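Local coordinates for protein ribonucleoside-diphosphate reductase small chain 2 (Saccharomyces cerevisiae, PDB 1JK0) that pairs with another small subunit in ribonucleotide reductase, which makes deoxyribonucleotides for DNA synthesis, and is required for that partner's folding and assembly with the large subunits, at residues E14-D17 and M18-E22; S173-A176 and E177-A181. One frame throughout, in Å; residues are numbered along the deposited sequence.

How the interactions relate
Both are local, their centres about 12 Å apart. Interaction 1 runs along the N-terminal helix 13-21; it is a surface contact in which long polar chains touch through their aliphatic parts or merely lie near one another. Interaction 2 spans the N-cap and first turns of helix 175-188, with side-chain pairs three to five residues apart; it is mostly buried and adds side-chain hydrogen bonds and an aromatic-aliphatic contact to the backbone pattern. The two helices touch. Met18 and Lys19 pack on Leu174, and Arg15 makes a long, weak ion pair with Glu177. Glu22 OE2 probably accepts a hydrogen bond from Tyr175 N, so the end of one helix meets the beginning of the other.

Interaction 1: residues E14-D17 and M18-E22; sequences ERHD and MKEAE
Arg15 and Lys19 are brought together by different choices at the first torsion. CG of Arg15 lies trans to the backbone N (chi1 179°), whereas CG of Lys19 lies trans to its own carbonyl carbon (chi1 -59°), which lays its CG, CD and CE along Arg15 O. This is an i to i+4 pair on the short N-terminal alpha helix 13-21. The two chains cross at a slant and touch through their aliphatic parts: CE of Lys19 sits 3.6 Å from CG of Arg15. The like charges stay apart, with Arg15 NE and Lys19 NZ 5.5 Å from each other. The strongest partner of the ammonium is Asp172, with which Lys19 NZ forms a salt bridge; a long, weak ion pair also runs from Arg15 NH1 to Asp172 OD2.

One residue on, His16 and Glu20 run alongside each other and point the same way. Ring and carboxylate planes are turned 57° apart, and the approach is loose, 4.0 Å from CE1 of His16 to OE1 of Glu20. It is a proximity on an exposed flank.

Met18 belongs to the buried side. Its side chain packs on Thr236, in the loop between helices 207-232 and 240-258.

The backbone shows the ordinary alpha-helical pattern: Met18 N bonds to Glu14 O, and Lys19 N to Arg15 O at 3.1 Å. Nearer the end of the helix the bonds become less regular. Glu20 N reaches His16 O and Asp17 O only weakly, while Asp17 O also accepts from Ala21 N at 2.8 Å.

Interaction 2: residues S173-A176 and E177-A181; sequences SLYA and ERLVA
Ser173, just ahead of helix 175-188, meets Arg178 in the first turn of that helix, which belongs to the ferritin-like bundle and has Leu174 at its N-cap position. NH1 of Arg178 donates to OG of Ser173 at 3.1 Å, the hydroxyl oxygen lying 17° out of the guanidinium plane. The same nitrogen makes a weak bond to Ser173 O, which sits at the guanidinium edge and in its plane. The hydroxyl is also bonded to Asn170 O, and the other end of the guanidinium, NH2, to Gln107 OE1, so the group is held from both its terminal nitrogens.

At Leu174, the backbone N is met by Glu177 OE2 at 3.3 Å. The glutamate runs back extended from the third helical position to the N-cap amide, and that N-H comes from above the carboxylate plane, 56° out of it. Leu174 O in turn accepts from Arg178 N at 2.9 Å, the first regular bond of the helix. The leucine side chain also touches Arg15 of helix 13-21.

Tyr175 starts the helix proper. One face of the Arg178 guanidinium covers its backbone, Tyr175 N standing 3.5 Å above the plane toward the rim. The bend of the arginine at chi3 (-85°) helps lay the group there, and NH2 comes up at the edge of the phenol ring. Over one ring face lies CD2 of Leu179, a turn later, and Leu230 of helix 207-232 touches both side chains.

Ala176 is buried, with Phe231 and Met18 against its methyl. Its carbonyl oxygen bonds to Val180 N. The nearest atoms of the Tyr175-Leu179 pair are CE2 of Tyr175 and CD2 of Leu179, 3.5 Å apart.

Interaction 1: residues E14-D17 and M18-E22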
ATOM      1  N   GLU B  14     -29.158   8.480 -23.618  1.00 72.90           N
ATOM      2  CA  GLU B  14     -28.793   7.207 -22.988  1.00 72.18           C
ATOM      3  C   GLU B  14     -27.649   7.308 -21.983  1.00 71.06           C
ATOM      4  O   GLU B  14     -27.614   6.565 -21.003  1.00 70.17           O
ATOM      5  CB  GLU B  14     -28.466   6.144 -24.050  1.00 72.88           C
ATOM      6  CG  GLU B  14     -27.590   6.598 -25.210  1.00 74.24           C
ATOM      7  CD  GLU B  14     -27.399   5.498 -26.258  1.00 75.73           C
ATOM      8  OE1 GLU B  14     -26.657   4.529 -25.981  1.00 74.84           O
ATOM      9  OE2 GLU B  14     -28.003   5.594 -27.355  1.00 77.28           O
ATOM     10  N   ARG B  15     -26.713   8.219 -22.220  1.00 70.07           N
ATOM     11  CA  ARG B  15     -25.616   8.391 -21.284  1.00 69.39           C
ATOM     12  C   ARG B  15     -26.199   8.829 -19.941  1.00 68.38           C
ATOM     13  O   ARG B  15     -25.666   8.497 -18.887  1.00 67.88           O
ATOM     14  CB  ARG B  15     -24.628   9.439 -21.796  1.00 70.60           C
ATOM     15  CG  ARG B  15     -23.460   9.680 -20.853  1.00 72.50           C
ATOM     16  CD  ARG B  15     -22.461  10.683 -21.420  1.00 73.36           C
ATOM     17  NE  ARG B  15     -21.802  10.185 -22.627  1.00 74.27           N
ATOM     18  CZ  ARG B  15     -20.839  10.842 -23.271  1.00 75.40           C
ATOM     19  NH1 ARG B  15     -20.421  12.020 -22.823  1.00 76.42           N
ATOM     20  NH2 ARG B  15     -20.295  10.330 -24.369  1.00 74.73           N
ATOM     21  N   HIS B  16     -27.303   9.570 -19.983  1.00 68.16           N
ATOM     22  CA  HIS B  16     -27.961  10.031 -18.756  1.00 67.32           C
ATOM     23  C   HIS B  16     -28.503   8.850 -17.940  1.00 66.06           C
ATOM     24  O   HIS B  16     -28.511   8.890 -16.704  1.00 64.87           O
ATOM     25  CB  HIS B  16     -29.125  10.976 -19.084  1.00 66.49           C
ATOM     26  CG  HIS B  16     -29.950  11.351 -17.891  1.00 66.50           C
ATOM     27  ND1 HIS B  16     -29.510  12.235 -16.928  1.00 67.49           N
ATOM     28  CD2 HIS B  16     -31.166  10.922 -17.478  1.00 66.28           C
ATOM     29  CE1 HIS B  16     -30.418  12.332 -15.973  1.00 66.88           C
ATOM     30  NE2 HIS B  16     -31.432  11.545 -16.281  1.00 66.72           N
ATOM     31  N   ASP B  17     -28.964   7.814 -18.641  1.00 64.61           N
ATOM     32  CA  ASP B  17     -29.512   6.622 -18.003  1.00 63.78           C
ATOM     33  C   ASP B  17     -28.422   5.777 -17.351  1.00 63.91           C
ATOM     34  O   ASP B  17     -28.595   5.280 -16.235  1.00 63.29           O
ATOM     35  CB  ASP B  17     -30.279   5.781 -19.024  1.00 64.25           C
ATOM     36  CG  ASP B  17     -31.545   6.469 -19.518  1.00 65.59           C
ATOM     37  OD1 ASP B  17     -32.323   5.822 -20.250  1.00 65.37           O
ATOM     38  OD2 ASP B  17     -31.765   7.654 -19.178  1.00 65.70           O
ATOM     39  N   MET B  18     -27.300   5.615 -18.049  1.00 63.57           N
ATOM     40  CA  MET B  18     -26.180   4.846 -17.526  1.00 62.05           C
ATOM     41  C   MET B  18     -25.708   5.508 -16.227  1.00 62.63           C
ATOM     42  O   MET B  18     -25.376   4.834 -15.254  1.00 63.10           O
ATOM     43  CB  MET B  18     -25.050   4.810 -18.552  1.00 61.15           C
ATOM     44  CG  MET B  18     -24.235   3.531 -18.518  1.00 62.98           C
ATOM     45  SD  MET B  18     -23.006   3.373 -19.850  1.00 63.07           S
ATOM     46  CE  MET B  18     -21.518   3.392 -18.918  1.00 64.01           C
ATOM     47  N   LYS B  19     -25.690   6.836 -16.213  1.00 63.16           N
ATOM     48  CA  LYS B  19     -25.278   7.581 -15.028  1.00 63.55           C
ATOM     49  C   LYS B  19     -26.150   7.195 -13.825  1.00 63.22           C
ATOM     50  O   LYS B  19     -25.666   7.114 -12.697  1.00 63.61           O
ATOM     51  CB  LYS B  19     -25.402   9.092 -15.270  1.00 64.45           C
ATOM     52  CG  LYS B  19     -24.574   9.655 -16.428  1.00 66.11           C
ATOM     53  CD  LYS B  19     -24.998  11.093 -16.758  1.00 66.03           C
ATOM     54  CE  LYS B  19     -24.211  11.682 -17.929  1.00 66.93           C
ATOM     55  NZ  LYS B  19     -22.794  12.015 -17.590  1.00 66.76           N
ATOM     56  N   GLU B  20     -27.437   6.963 -14.060  1.00 61.96           N
ATOM     57  CA  GLU B  20     -28.329   6.605 -12.966  1.00 61.75           C
ATOM     58  C   GLU B  20     -28.253   5.114 -12.700  1.00 60.62           C
ATOM     59  O   GLU B  20     -28.600   4.644 -11.616  1.00 59.69           O
ATOM     60  CB  GLU B  20     -29.767   6.976 -13.308  1.00 64.19           C
ATOM     61  CG  GLU B  20     -30.482   7.696 -12.191  1.00 69.53           C
ATOM     62  CD  GLU B  20     -29.888   9.070 -11.935  1.00 72.38           C
ATOM     63  OE1 GLU B  20     -29.825   9.873 -12.897  1.00 72.99           O
ATOM     64  OE2 GLU B  20     -29.487   9.346 -10.780  1.00 73.28           O
ATOM     65  N   ALA B  21     -27.805   4.375 -13.708  1.00 58.94           N
ATOM     66  CA  ALA B  21     -27.689   2.932 -13.605  1.00 57.49           C
ATOM     67  C   ALA B  21     -26.417   2.504 -12.874  1.00 57.29           C
ATOM     68  O   ALA B  21     -26.405   1.477 -12.200  1.00 58.03           O
ATOM     69  CB  ALA B  21     -27.732   2.303 -14.998  1.00 56.08           C
ATOM     70  N   GLU B  22     -25.344   3.277 -12.993  1.00 55.63           N
ATOM     71  CA  GLU B  22     -24.112   2.905 -12.317  1.00 53.92           C
ATOM     72  C   GLU B  22     -24.319   2.580 -10.840  1.00 54.14           C
ATOM     73  O   GLU B  22     -23.382   2.191 -10.156  1.00 54.78           O
ATOM     74  CB  GLU B  22     -23.066   4.011 -12.449  1.00 51.20           C
ATOM     75  CG  GLU B  22     -22.624   4.275 -13.863  1.00 47.79           C
ATOM     76  CD  GLU B  22     -21.349   5.089 -13.924  1.00 46.53           C
ATOM     77  OE1 GLU B  22     -21.224   6.081 -13.172  1.00 44.72           O
ATOM     78  OE2 GLU B  22     -20.470   4.739 -14.735  1.00 45.47           O
TER

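Interaction 2: residues S173-A176 and E177-A181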
ATOM      1  N   SER B 173     -18.333  12.099 -17.224  1.00 60.23           N
ATOM      2  CA  SER B 173     -17.846  10.803 -17.698  1.00 58.12           C
ATOM      3  C   SER B 173     -18.449   9.650 -16.893  1.00 56.83           C
ATOM      4  O   SER B 173     -18.855   9.830 -15.746  1.00 57.00           O
ATOM      5  CB  SER B 173     -16.321  10.742 -17.586  1.00 58.10           C
ATOM      6  OG  SER B 173     -15.907  10.878 -16.236  1.00 55.67           O
ATOM      7  N   LEU B 174     -18.503   8.470 -17.502  1.00 55.06           N
ATOM      8  CA  LEU B 174     -19.037   7.281 -16.841  1.00 53.09           C
ATOM      9  C   LEU B 174     -17.922   6.272 -16.575  1.00 51.75           C
ATOM     10  O   LEU B 174     -16.936   6.217 -17.313  1.00 52.48           O
ATOM     11  CB  LEU B 174     -20.105   6.633 -17.710  1.00 54.34           C
ATOM     12  CG  LEU B 174     -21.424   7.388 -17.860  1.00 55.47           C
ATOM     13  CD1 LEU B 174     -22.302   6.673 -18.885  1.00 56.02           C
ATOM     14  CD2 LEU B 174     -22.124   7.470 -16.518  1.00 54.69           C
ATOM     15  N   TYR B 175     -18.094   5.467 -15.529  1.00 49.35           N
ATOM     16  CA  TYR B 175     -17.105   4.466 -15.134  1.00 46.22           C
ATOM     17  C   TYR B 175     -16.668   3.556 -16.274  1.00 45.69           C
ATOM     18  O   TYR B 175     -15.469   3.355 -16.502  1.00 44.61           O
ATOM     19  CB  TYR B 175     -17.651   3.616 -13.989  1.00 45.05           C
ATOM     20  CG  TYR B 175     -16.679   2.567 -13.505  1.00 44.95           C
ATOM     21  CD1 TYR B 175     -15.444   2.930 -12.981  1.00 44.29           C
ATOM     22  CD2 TYR B 175     -16.986   1.209 -13.590  1.00 44.92           C
ATOM     23  CE1 TYR B 175     -14.536   1.972 -12.555  1.00 44.27           C
ATOM     24  CE2 TYR B 175     -16.085   0.244 -13.164  1.00 45.26           C
ATOM     25  CZ  TYR B 175     -14.861   0.634 -12.647  1.00 44.58           C
ATOM     26  OH  TYR B 175     -13.963  -0.310 -12.219  1.00 44.68           O
ATOM     27  N   ALA B 176     -17.640   2.999 -16.986  1.00 45.64           N
ATOM     28  CA  ALA B 176     -17.327   2.118 -18.095  1.00 46.35           C
ATOM     29  C   ALA B 176     -16.439   2.859 -19.078  1.00 47.13           C
ATOM     30  O   ALA B 176     -15.472   2.300 -19.585  1.00 47.77           O
ATOM     31  CB  ALA B 176     -18.595   1.660 -18.775  1.00 46.35           C
ATOM     32  N   GLU B 177     -16.771   4.121 -19.342  1.00 47.23           N
ATOM     33  CA  GLU B 177     -15.986   4.932 -20.259  1.00 47.82           C
ATOM     34  C   GLU B 177     -14.556   5.095 -19.758  1.00 47.85           C
ATOM     35  O   GLU B 177     -13.601   4.717 -20.452  1.00 47.65           O
ATOM     36  CB  GLU B 177     -16.638   6.299 -20.447  1.00 50.31           C
ATOM     37  CG  GLU B 177     -17.841   6.264 -21.377  1.00 53.61           C
ATOM     38  CD  GLU B 177     -18.579   7.588 -21.448  1.00 55.30           C
ATOM     39  OE1 GLU B 177     -19.590   7.650 -22.180  1.00 55.92           O
ATOM     40  OE2 GLU B 177     -18.155   8.554 -20.772  1.00 54.63           O
ATOM     41  N   ARG B 178     -14.412   5.645 -18.554  1.00 46.07           N
ATOM     42  CA  ARG B 178     -13.095   5.846 -17.958  1.00 44.26           C
ATOM     43  C   ARG B 178     -12.284   4.558 -18.027  1.00 43.66           C
ATOM     44  O   ARG B 178     -11.063   4.589 -18.149  1.00 44.24           O
ATOM     45  CB  ARG B 178     -13.220   6.269 -16.495  1.00 43.89           C
ATOM     46  CG  ARG B 178     -14.093   7.483 -16.257  1.00 42.13           C
ATOM     47  CD  ARG B 178     -13.802   8.104 -14.899  1.00 40.26           C
ATOM     48  NE  ARG B 178     -14.533   7.495 -13.788  1.00 38.37           N
ATOM     49  CZ  ARG B 178     -15.817   7.714 -13.539  1.00 37.35           C
ATOM     50  NH1 ARG B 178     -16.511   8.520 -14.327  1.00 36.03           N
ATOM     51  NH2 ARG B 178     -16.401   7.153 -12.489  1.00 35.94           N
ATOM     52  N   LEU B 179     -12.960   3.420 -17.938  1.00 42.49           N
ATOM     53  CA  LEU B 179     -12.264   2.146 -18.009  1.00 41.92           C
ATOM     54  C   LEU B 179     -11.654   1.971 -19.396  1.00 42.05           C
ATOM     55  O   LEU B 179     -10.456   1.738 -19.524  1.00 42.42           O
ATOM     56  CB  LEU B 179     -13.234   1.003 -17.699  1.00 40.47           C
ATOM     57  CG  LEU B 179     -12.928   0.085 -16.512  1.00 38.82           C
ATOM     58  CD1 LEU B 179     -12.205   0.816 -15.395  1.00 38.76           C
ATOM     59  CD2 LEU B 179     -14.233  -0.479 -16.019  1.00 38.25           C
ATOM     60  N   VAL B 180     -12.470   2.108 -20.437  1.00 43.01           N
ATOM     61  CA  VAL B 180     -11.975   1.957 -21.806  1.00 43.34           C
ATOM     62  C   VAL B 180     -10.802   2.916 -22.081  1.00 43.17           C
ATOM     63  O   VAL B 180      -9.798   2.531 -22.681  1.00 42.08           O
ATOM     64  CB  VAL B 180     -13.106   2.198 -22.836  1.00 43.83           C
ATOM     65  CG1 VAL B 180     -12.579   1.980 -24.242  1.00 44.41           C
ATOM     66  CG2 VAL B 180     -14.269   1.251 -22.563  1.00 42.74           C
ATOM     67  N   ALA B 181     -10.925   4.160 -21.629  1.00 42.91           N
ATOM     68  CA  ALA B 181      -9.855   5.138 -21.816  1.00 42.89           C
ATOM     69  C   ALA B 181      -8.597   4.661 -21.104  1.00 42.78           C
ATOM     70  O   ALA B 181      -7.501   4.670 -21.671  1.00 43.05           O
ATOM     71  CB  ALA B 181     -10.273   6.487 -21.257  1.00 42.90           C
TER